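Local coordinates for enterocine A immunity protein (Enterococcus faecium, PDB 2BL8), which confers immunity on the bacterium against the antimicrobial action of enterocin A, a pediocin-like bacteriocin, at residues V9-N14 against E74-N79; S25-V30 against N65-T70; L50-V55 against A95-K100. All blocks are in the same frame, centred on the assembly; numbering follows the deposited sequence.

Contact 1 (V9-N14 against E74-N79)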
loop_
_atom_site.group_PDB
_atom_site.type_symbol
_atom_site.label_atom_id
_atom_site.label_comp_id
_atom_site.label_asym_id
_atom_site.label_seq_id
_atom_site.Cartn_x
_atom_site.Cartn_y
_atom_site.Cartn_z
ATOM N N VAL A 9 4.266 5.004 3.670
ATOM C CA VAL A 9 5.046 3.798 3.412
ATOM C C VAL A 9 5.983 3.537 4.583
ATOM O O VAL A 9 6.105 2.404 5.049
ATOM C CB VAL A 9 5.883 3.933 2.120
ATOM C CG1 VAL A 9 6.869 2.780 2.008
ATOM C CG2 VAL A 9 4.963 3.945 0.911
ATOM N N HIS A 10 6.645 4.593 5.049
ATOM C CA HIS A 10 7.571 4.485 6.171
ATOM C C HIS A 10 6.820 3.996 7.406
ATOM O O HIS A 10 7.291 3.109 8.115
ATOM C CB HIS A 10 8.217 5.848 6.446
ATOM C CG HIS A 10 9.421 5.783 7.335
ATOM N ND1 HIS A 10 10.294 6.842 7.479
ATOM C CD2 HIS A 10 9.901 4.792 8.122
ATOM C CE1 HIS A 10 11.261 6.504 8.313
ATOM N NE2 HIS A 10 11.046 5.263 8.718
ATOM N N GLU A 11 5.644 4.563 7.653
ATOM C CA GLU A 11 4.849 4.168 8.812
ATOM C C GLU A 11 4.346 2.730 8.718
ATOM O O GLU A 11 4.337 2.004 9.712
ATOM C CB GLU A 11 3.672 5.129 8.995
ATOM C CG GLU A 11 4.100 6.560 9.296
ATOM C CD GLU A 11 2.935 7.528 9.385
ATOM O OE1 GLU A 11 1.919 7.313 8.690
ATOM O OE2 GLU A 11 3.040 8.518 10.139
ATOM N N LEU A 12 3.935 2.316 7.525
ATOM C CA LEU A 12 3.440 0.957 7.334
ATOM C C LEU A 12 4.597 -0.025 7.528
ATOM O O LEU A 12 4.440 -1.067 8.169
ATOM C CB LEU A 12 2.831 0.806 5.934
ATOM C CG LEU A 12 2.149 -0.521 5.582
ATOM C CD1 LEU A 12 1.012 -0.799 6.558
ATOM C CD2 LEU A 12 1.617 -0.451 4.156
ATOM N N TYR A 13 5.762 0.322 6.991
ATOM C CA TYR A 13 6.942 -0.528 7.109
ATOM C C TYR A 13 7.304 -0.726 8.577
ATOM O O TYR A 13 7.479 -1.854 9.039
ATOM C CB TYR A 13 8.137 0.105 6.389
ATOM C CG TYR A 13 9.393 -0.741 6.455
ATOM C CD1 TYR A 13 9.777 -1.538 5.379
ATOM C CD2 TYR A 13 10.168 -0.783 7.615
ATOM C CE1 TYR A 13 10.902 -2.359 5.452
ATOM C CE2 TYR A 13 11.291 -1.603 7.700
ATOM C CZ TYR A 13 11.651 -2.388 6.614
ATOM O OH TYR A 13 12.759 -3.203 6.691
ATOM N N ASN A 14 7.426 0.382 9.302
ATOM C CA ASN A 14 7.789 0.336 10.713
ATOM C C ASN A 14 6.786 -0.414 11.570
ATOM O O ASN A 14 7.171 -1.163 12.466
ATOM C CB ASN A 14 7.974 1.757 11.255
ATOM C CG ASN A 14 9.316 2.349 10.877
ATOM O OD1 ASN A 14 10.006 1.840 9.992
ATOM N ND2 ASN A 14 9.693 3.435 11.542
ATOM N N GLU A 74 -4.566 -1.499 7.713
ATOM C CA GLU A 74 -5.533 -1.420 6.619
ATOM C C GLU A 74 -5.853 0.034 6.330
ATOM O O GLU A 74 -6.026 0.431 5.173
ATOM C CB GLU A 74 -6.824 -2.159 6.983
ATOM C CG GLU A 74 -6.703 -3.669 6.986
ATOM C CD GLU A 74 -7.937 -4.360 7.548
ATOM O OE1 GLU A 74 -8.934 -3.670 7.854
ATOM O OE2 GLU A 74 -7.905 -5.601 7.682
ATOM N N GLU A 75 -5.936 0.824 7.395
ATOM C CA GLU A 75 -6.215 2.245 7.285
ATOM C C GLU A 75 -5.056 2.970 6.603
ATOM O O GLU A 75 -5.273 3.869 5.789
ATOM C CB GLU A 75 -6.507 2.815 8.676
ATOM C CG GLU A 75 -7.885 2.376 9.174
ATOM C CD GLU A 75 -8.018 2.342 10.680
ATOM O OE1 GLU A 75 -7.165 2.921 11.385
ATOM O OE2 GLU A 75 -8.999 1.732 11.162
ATOM N N LEU A 76 -3.827 2.575 6.919
ATOM C CA LEU A 76 -2.672 3.186 6.276
ATOM C C LEU A 76 -2.683 2.844 4.784
ATOM O O LEU A 76 -2.414 3.701 3.947
ATOM C CB LEU A 76 -1.370 2.691 6.905
ATOM C CG LEU A 76 -1.098 3.187 8.327
ATOM C CD1 LEU A 76 0.176 2.534 8.854
ATOM C CD2 LEU A 76 -0.980 4.706 8.328
ATOM N N ILE A 77 -3.001 1.598 4.448
ATOM C CA ILE A 77 -3.027 1.210 3.039
ATOM C C ILE A 77 -4.095 2.018 2.303
ATOM O O ILE A 77 -3.892 2.442 1.168
ATOM C CB ILE A 77 -3.281 -0.308 2.876
ATOM C CG1 ILE A 77 -2.126 -1.093 3.514
ATOM C CG2 ILE A 77 -3.369 -0.666 1.397
ATOM C CD1 ILE A 77 -2.364 -2.597 3.589
ATOM N N ARG A 78 -5.227 2.242 2.963
ATOM C CA ARG A 78 -6.316 3.024 2.375
ATOM C C ARG A 78 -5.852 4.452 2.094
ATOM O O ARG A 78 -6.109 5.002 1.021
ATOM C CB ARG A 78 -7.507 3.058 3.337
ATOM C CG ARG A 78 -8.677 3.908 2.878
ATOM C CD ARG A 78 -9.760 3.954 3.949
ATOM N NE ARG A 78 -9.328 4.704 5.125
ATOM C CZ ARG A 78 -9.928 4.651 6.312
ATOM N NH1 ARG A 78 -10.990 3.875 6.488
ATOM N NH2 ARG A 78 -9.470 5.377 7.323
ATOM N N ASN A 79 -5.167 5.049 3.065
ATOM C CA ASN A 79 -4.676 6.410 2.918
ATOM C C ASN A 79 -3.638 6.512 1.803
ATOM O O ASN A 79 -3.611 7.504 1.069
ATOM C CB ASN A 79 -4.099 6.904 4.250
ATOM C CG ASN A 79 -5.173 7.095 5.311
ATOM O OD1 ASN A 79 -4.877 7.401 6.466
ATOM N ND2 ASN A 79 -6.432 6.922 4.916
#
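Leu76 meets Leu12 where two nearly antiparallel helices pack, 5-17 and 71-84; the short segments run at 159° to each other with their axes 9.9 Å apart at closest approach. The CA atoms of Leu12 and Leu76 lie 6.6 Å apart, nearer than any other pair across the two segments. The side chain of Leu76 can be followed outward. Its CB leaves the backbone toward helix 5-17; with CG anti to the carbonyl carbon (chi1 -70°) and CD1 anti to CA (chi2 176°), CD1 is carried to the backbone of the opposite helix. There it lies 3.9 Å from Leu12 CA and 4.1 Å from Leu12 CD1, the two leucines alongside each other and pointing opposite ways. CD2 turns to the margin of the interface, where Glu11 OE1 comes within 3.9 Å of it, Glu11 running roughly perpendicular to Leu76. Glu11 suits this partly exposed border: its extended chain carries the carboxylate out beside Leu76, and OE2 is weakly hydrogen-bonded to Gln7 NE2 on its own helix. On the inner side, Leu12 CD2 packs 3.9 Å from Ile77 CG1, and both residues also touch Leu58 of helix 48-64, so the branched chains here belong to the core of the helical bundle. Leucine and isoleucine fit because their branches fill the space between helices in several directions. No hydrogen bond or salt bridge crosses between the segments, which implies an association resting on dispersion and the hydrophobic effect, with charge kept to its partly exposed margin.

Contact 2 (S25-V30 against N65-T70); sequences SDILEV and NKIRFT
Ile27 and Ile67 meet end to end, CD1 against CD1 at 3.9 Å, which brings the start of helix 25-38 against the link between helices 48-64 and 71-84. Both isoleucines carry CG1 anti to the carbonyl carbon (chi1 -72° in Ile27, -67° in Ile67) and run extended from there to CD1, so each presents one slender methyl end across a gap of 10.7 Å between their CA atoms. The Phe69 ring joins them from two residues further along the loop: its CB leaves the backbone pointing neither at helix 25-38 nor away from it, yet the ring reaches in until CZ lies 4.3 Å from Ile27 CD1, the methyl approaching obliquely. In the extended backbone from Ile67 to Phe69, alternate residues turn inward, while Arg68 between them lies on the exposed side and touches Glu74. Ile16 and Leu58 also pack on Ile27, from helices 5-17 and 48-64, so Ile27 joins the loop to the helical core. At the outer margin the contact is polar and indirect. A water donates to Asp26 OD2 at 2.6 Å and to Asn65 OD1 at 2.7 Å, giving a hydrogen to each of two acceptors that cannot bond each other. The loop is bounded by helix signals, a Schellman motif with positive phi at Lys66 after helix 48-64 and the N-cap Thr70 before helix 71-84. The chemistry thus divides in two: three apolar side chains shielded from solvent make the direct contact, whereas the carboxylate and amide at its edge retain their hydration by sharing a water.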
loop_
_atom_site.group_PDB
_atom_site.type_symbol
_atom_site.label_atom_id
_atom_site.label_comp_id
_atom_site.label_asym_id
_atom_site.label_seq_id
_atom_site.Cartn_x
_atom_site.Cartn_y
_atom_site.Cartn_z
ATOM N N SER A 25 8.290 -10.787 5.545
ATOM C CA SER A 25 9.590 -10.446 4.973
ATOM C C SER A 25 9.505 -9.887 3.558
ATOM O O SER A 25 10.135 -8.876 3.249
ATOM C CB SER A 25 10.509 -11.670 4.980
ATOM O OG SER A 25 9.937 -12.735 4.241
ATOM N N ASP A 26 8.735 -10.547 2.698
ATOM C CA ASP A 26 8.593 -10.101 1.319
ATOM C C ASP A 26 7.930 -8.732 1.246
ATOM O O ASP A 26 8.365 -7.863 0.491
ATOM C CB ASP A 26 7.783 -11.116 0.509
ATOM C CG ASP A 26 8.495 -12.448 0.367
ATOM O OD1 ASP A 26 9.654 -12.455 -0.100
ATOM O OD2 ASP A 26 7.898 -13.487 0.720
ATOM N N ILE A 27 6.876 -8.550 2.034
ATOM C CA ILE A 27 6.148 -7.287 2.073
ATOM C C ILE A 27 7.062 -6.141 2.508
ATOM O O ILE A 27 7.016 -5.050 1.938
ATOM C CB ILE A 27 4.940 -7.382 3.042
ATOM C CG1 ILE A 27 3.850 -8.258 2.427
ATOM C CG2 ILE A 27 4.408 -5.993 3.371
ATOM C CD1 ILE A 27 2.745 -8.625 3.395
ATOM N N LEU A 28 7.895 -6.385 3.513
ATOM C CA LEU A 28 8.805 -5.350 3.990
ATOM C C LEU A 28 9.828 -4.996 2.912
ATOM O O LEU A 28 10.183 -3.829 2.739
ATOM C CB LEU A 28 9.524 -5.816 5.260
ATOM C CG LEU A 28 8.659 -6.001 6.511
ATOM C CD1 LEU A 28 9.511 -6.554 7.638
ATOM C CD2 LEU A 28 8.047 -4.667 6.922
ATOM N N GLU A 29 10.297 -6.006 2.186
ATOM C CA GLU A 29 11.275 -5.791 1.127
ATOM C C GLU A 29 10.683 -4.899 0.041
ATOM O O GLU A 29 11.344 -3.988 -0.462
ATOM C CB GLU A 29 11.703 -7.133 0.528
ATOM C CG GLU A 29 12.758 -7.027 -0.562
ATOM C CD GLU A 29 13.255 -8.384 -1.015
ATOM O OE1 GLU A 29 13.692 -9.170 -0.147
ATOM O OE2 GLU A 29 13.213 -8.665 -2.234
ATOM N N VAL A 30 9.431 -5.162 -0.317
ATOM C CA VAL A 30 8.759 -4.371 -1.337
ATOM C C VAL A 30 8.536 -2.943 -0.846
ATOM O O VAL A 30 8.763 -1.985 -1.583
ATOM C CB VAL A 30 7.405 -4.999 -1.729
ATOM C CG1 VAL A 30 6.627 -4.043 -2.612
ATOM C CG2 VAL A 30 7.644 -6.307 -2.477
ATOM N N ASN A 65 -1.018 -15.518 0.804
ATOM C CA ASN A 65 -0.286 -15.974 1.982
ATOM C C ASN A 65 -1.176 -16.050 3.220
ATOM O O ASN A 65 -0.698 -16.338 4.317
ATOM C CB ASN A 65 0.899 -15.044 2.258
ATOM C CG ASN A 65 1.882 -14.993 1.104
ATOM O OD1 ASN A 65 2.892 -14.293 1.163
ATOM N ND2 ASN A 65 1.592 -15.738 0.046
ATOM N N LYS A 66 -2.466 -15.788 3.037
ATOM C CA LYS A 66 -3.430 -15.828 4.132
ATOM C C LYS A 66 -2.998 -14.960 5.314
ATOM O O LYS A 66 -3.011 -15.394 6.469
ATOM C CB LYS A 66 -3.645 -17.280 4.571
ATOM C CG LYS A 66 -4.188 -18.156 3.450
ATOM C CD LYS A 66 -4.318 -19.608 3.863
ATOM C CE LYS A 66 -4.927 -20.446 2.749
ATOM N NZ LYS A 66 -5.050 -21.883 3.137
ATOM N N ILE A 67 -2.624 -13.722 5.001
ATOM C CA ILE A 67 -2.179 -12.737 5.986
ATOM C C ILE A 67 -3.295 -11.745 6.290
ATOM O O ILE A 67 -4.058 -11.371 5.400
ATOM C CB ILE A 67 -0.984 -11.917 5.453
ATOM C CG1 ILE A 67 0.245 -12.810 5.297
ATOM C CG2 ILE A 67 -0.701 -10.749 6.383
ATOM C CD1 ILE A 67 1.429 -12.096 4.672
ATOM N N ARG A 68 -3.379 -11.309 7.544
ATOM C CA ARG A 68 -4.398 -10.346 7.947
ATOM C C ARG A 68 -3.749 -9.095 8.525
ATOM O O ARG A 68 -3.116 -9.148 9.579
ATOM C CB ARG A 68 -5.336 -10.946 9.000
ATOM C CG ARG A 68 -6.136 -12.153 8.542
ATOM C CD ARG A 68 -6.981 -11.848 7.313
ATOM N NE ARG A 68 -7.885 -10.719 7.513
ATOM C CZ ARG A 68 -8.775 -10.318 6.610
ATOM N NH1 ARG A 68 -8.878 -10.957 5.454
ATOM N NH2 ARG A 68 -9.559 -9.278 6.860
ATOM N N PHE A 69 -3.898 -7.975 7.829
ATOM C CA PHE A 69 -3.348 -6.710 8.300
ATOM C C PHE A 69 -4.202 -6.248 9.474
ATOM O O PHE A 69 -5.380 -6.590 9.562
ATOM C CB PHE A 69 -3.422 -5.648 7.203
ATOM C CG PHE A 69 -2.536 -5.923 6.026
ATOM C CD1 PHE A 69 -1.156 -5.919 6.166
ATOM C CD2 PHE A 69 -3.083 -6.174 4.770
ATOM C CE1 PHE A 69 -0.327 -6.159 5.075
ATOM C CE2 PHE A 69 -2.265 -6.415 3.671
ATOM C CZ PHE A 69 -0.884 -6.409 3.822
ATOM N N THR A 70 -3.615 -5.474 10.378
ATOM C CA THR A 70 -4.380 -4.968 11.511
ATOM C C THR A 70 -5.283 -3.862 10.979
ATOM O O THR A 70 -5.066 -3.356 9.876
ATOM C CB THR A 70 -3.464 -4.379 12.605
ATOM O OG1 THR A 70 -2.739 -3.260 12.081
ATOM C CG2 THR A 70 -2.478 -5.430 13.091
HETATM O O HOH W 1 5.300 -13.107 0.644
#

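Contact 3 (L50-V55 against A95-K100); sequences LINRLV and ADYGDK
Asn52 and Val55, three residues apart on helix 48-64, both meet the ring of Tyr97 in the C-terminal tail. Asn52 comes first, its CG anti to the backbone N (chi1 -162°), which carries the amide out to the tyrosine. OD1 lies at the ring edge, in plane, 3.5 Å from Tyr97 CE1, with amide and ring planes 59° apart; the same oxygen accepts a hydrogen bond from Arg85 NH2. One helical turn onward, Val55 directs its CB toward the tail and lays CG1 over one ring face, 3.5 Å from the Tyr97 centroid and 15° off the ring normal: a CH-pi contact. The methyl sits slightly toward the hydroxyl end, 3.4 Å from Tyr97 CZ. A beta-branched valine, short and stiff, suits such a close seat. Tyr97 is the second residue of a type II turn from Asp96 to Asp99, followed by Gly98 at the positive phi that this turn requires. Its OH is hydrogen-bonded to Asn56 ND2 on the same helix. A tyrosine therefore meets both demands, its face giving apolar cover to a buried valine while its hydroxyl and edge lie among polar groups.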
loop_
_atom_site.group_PDB
_atom_site.type_symbol
_atom_site.label_atom_id
_atom_site.label_comp_id
_atom_site.label_asym_id
_atom_site.label_seq_id
_atom_site.Cartn_x
_atom_site.Cartn_y
_atom_site.Cartn_z
ATOM N N LEU A 50 3.148 3.752 -9.166
ATOM C CA LEU A 50 3.934 2.934 -8.254
ATOM C C LEU A 50 3.095 2.575 -7.037
ATOM O O LEU A 50 3.087 1.429 -6.591
ATOM C CB LEU A 50 5.189 3.686 -7.809
ATOM C CG LEU A 50 6.128 2.901 -6.893
ATOM C CD1 LEU A 50 6.628 1.667 -7.628
ATOM C CD2 LEU A 50 7.284 3.784 -6.466
ATOM N N ILE A 51 2.392 3.568 -6.509
ATOM C CA ILE A 51 1.542 3.361 -5.346
ATOM C C ILE A 51 0.484 2.303 -5.638
ATOM O O ILE A 51 0.260 1.405 -4.828
ATOM C CB ILE A 51 0.849 4.675 -4.937
ATOM C CG1 ILE A 51 1.893 5.651 -4.386
ATOM C CG2 ILE A 51 -0.247 4.405 -3.906
ATOM C CD1 ILE A 51 1.350 7.025 -4.099
ATOM N N ASN A 52 -0.165 2.398 -6.795
ATOM C CA ASN A 52 -1.201 1.427 -7.121
ATOM C C ASN A 52 -0.640 0.020 -7.277
ATOM O O ASN A 52 -1.270 -0.954 -6.857
ATOM C CB ASN A 52 -1.950 1.828 -8.387
ATOM C CG ASN A 52 -3.267 1.102 -8.512
ATOM O OD1 ASN A 52 -4.154 1.279 -7.682
ATOM N ND2 ASN A 52 -3.394 0.262 -9.530
ATOM N N ARG A 53 0.541 -0.097 -7.878
ATOM C CA ARG A 53 1.164 -1.404 -8.038
ATOM C C ARG A 53 1.433 -1.990 -6.654
ATOM O O ARG A 53 1.287 -3.195 -6.433
ATOM C CB ARG A 53 2.484 -1.282 -8.810
ATOM C CG ARG A 53 2.314 -0.921 -10.276
ATOM C CD ARG A 53 3.657 -0.753 -10.990
ATOM N NE ARG A 53 4.513 -1.934 -10.887
ATOM C CZ ARG A 53 5.349 -2.175 -9.880
ATOM N NH1 ARG A 53 5.455 -1.315 -8.875
ATOM N NH2 ARG A 53 6.083 -3.280 -9.878
ATOM N N LEU A 54 1.828 -1.127 -5.726
ATOM C CA LEU A 54 2.122 -1.555 -4.367
ATOM C C LEU A 54 0.868 -2.063 -3.673
ATOM O O LEU A 54 0.889 -3.117 -3.035
ATOM C CB LEU A 54 2.724 -0.401 -3.560
ATOM C CG LEU A 54 2.856 -0.663 -2.056
ATOM C CD1 LEU A 54 3.736 -1.883 -1.805
ATOM C CD2 LEU A 54 3.438 0.562 -1.379
ATOM N N VAL A 55 -0.226 -1.321 -3.800
ATOM C CA VAL A 55 -1.474 -1.729 -3.157
ATOM C C VAL A 55 -1.975 -3.048 -3.749
ATOM O O VAL A 55 -2.423 -3.934 -3.016
ATOM C CB VAL A 55 -2.550 -0.636 -3.282
ATOM C CG1 VAL A 55 -3.854 -1.118 -2.661
ATOM C CG2 VAL A 55 -2.080 0.630 -2.571
ATOM N N ALA A 95 -12.425 5.111 -9.345
ATOM C CA ALA A 95 -13.082 5.081 -8.042
ATOM C C ALA A 95 -12.029 4.990 -6.959
ATOM O O ALA A 95 -10.835 4.905 -7.254
ATOM C CB ALA A 95 -14.012 3.866 -7.956
ATOM N N ASP A 96 -12.468 5.031 -5.703
ATOM C CA ASP A 96 -11.539 4.874 -4.597
ATOM C C ASP A 96 -11.161 3.402 -4.695
ATOM O O ASP A 96 -11.944 2.596 -5.198
ATOM C CB ASP A 96 -12.218 5.147 -3.251
ATOM C CG ASP A 96 -12.533 6.615 -3.041
ATOM O OD1 ASP A 96 -11.764 7.471 -3.533
ATOM O OD2 ASP A 96 -13.547 6.910 -2.369
ATOM N N TYR A 97 -9.978 3.042 -4.216
ATOM C CA TYR A 97 -9.541 1.655 -4.308
ATOM C C TYR A 97 -10.546 0.640 -3.766
ATOM O O TYR A 97 -11.003 0.743 -2.622
ATOM C CB TYR A 97 -8.211 1.454 -3.581
ATOM C CG TYR A 97 -7.491 0.208 -4.032
ATOM C CD1 TYR A 97 -6.592 0.251 -5.092
ATOM C CD2 TYR A 97 -7.741 -1.025 -3.430
ATOM C CE1 TYR A 97 -5.958 -0.897 -5.544
ATOM C CE2 TYR A 97 -7.116 -2.183 -3.876
ATOM C CZ TYR A 97 -6.228 -2.113 -4.936
ATOM O OH TYR A 97 -5.637 -3.256 -5.415
ATOM N N GLY A 98 -10.878 -0.341 -4.605
ATOM C CA GLY A 98 -11.795 -1.398 -4.217
ATOM C C GLY A 98 -13.284 -1.130 -4.350
ATOM O O GLY A 98 -14.086 -2.033 -4.115
ATOM N N ASP A 99 -13.664 0.087 -4.728
ATOM C CA ASP A 99 -15.077 0.439 -4.858
ATOM C C ASP A 99 -15.723 -0.203 -6.088
ATOM O O ASP A 99 -15.224 -0.054 -7.204
ATOM C CB ASP A 99 -15.227 1.963 -4.934
ATOM C CG ASP A 99 -16.630 2.427 -4.608
ATOM O OD1 ASP A 99 -17.591 1.883 -5.184
ATOM O OD2 ASP A 99 -16.774 3.341 -3.771
ATOM N N LYS A 100 -16.839 -0.903 -5.880
ATOM C CA LYS A 100 -17.542 -1.567 -6.978
ATOM C C LYS A 100 -18.156 -0.599 -7.989
ATOM O O LYS A 100 -18.541 -1.005 -9.086
ATOM C CB LYS A 100 -18.647 -2.478 -6.426
ATOM C CG LYS A 100 -19.818 -1.734 -5.799
ATOM C CD LYS A 100 -20.893 -2.715 -5.338
ATOM C CE LYS A 100 -22.091 -2.003 -4.733
ATOM N NZ LYS A 100 -23.143 -2.978 -4.313
#

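The three contacts tie the four helices and the tail into one small bundle. Contacts 1 and 2 have centres about 12 Å apart and share a boundary at Phe69 CE2, 3.8 Å from Ile77 CD1; contact 2 is nested within the chain loop that contact 1 closes. Contact 3 alternates along the sequence with both others. It meets contact 1 where Ile77 CG2 lies 4.1 Å from Val55 CG1, and contact 2 where Val30 CG1 lies 3.7 Å from Leu54 CD1, although the centres of contacts 2 and 3, about 17 Å apart, fall on opposite sides of the chain's centre. Helix 48-64 supplies one side of contact 3, and its Leu58 packs on both Leu12 and Ile27.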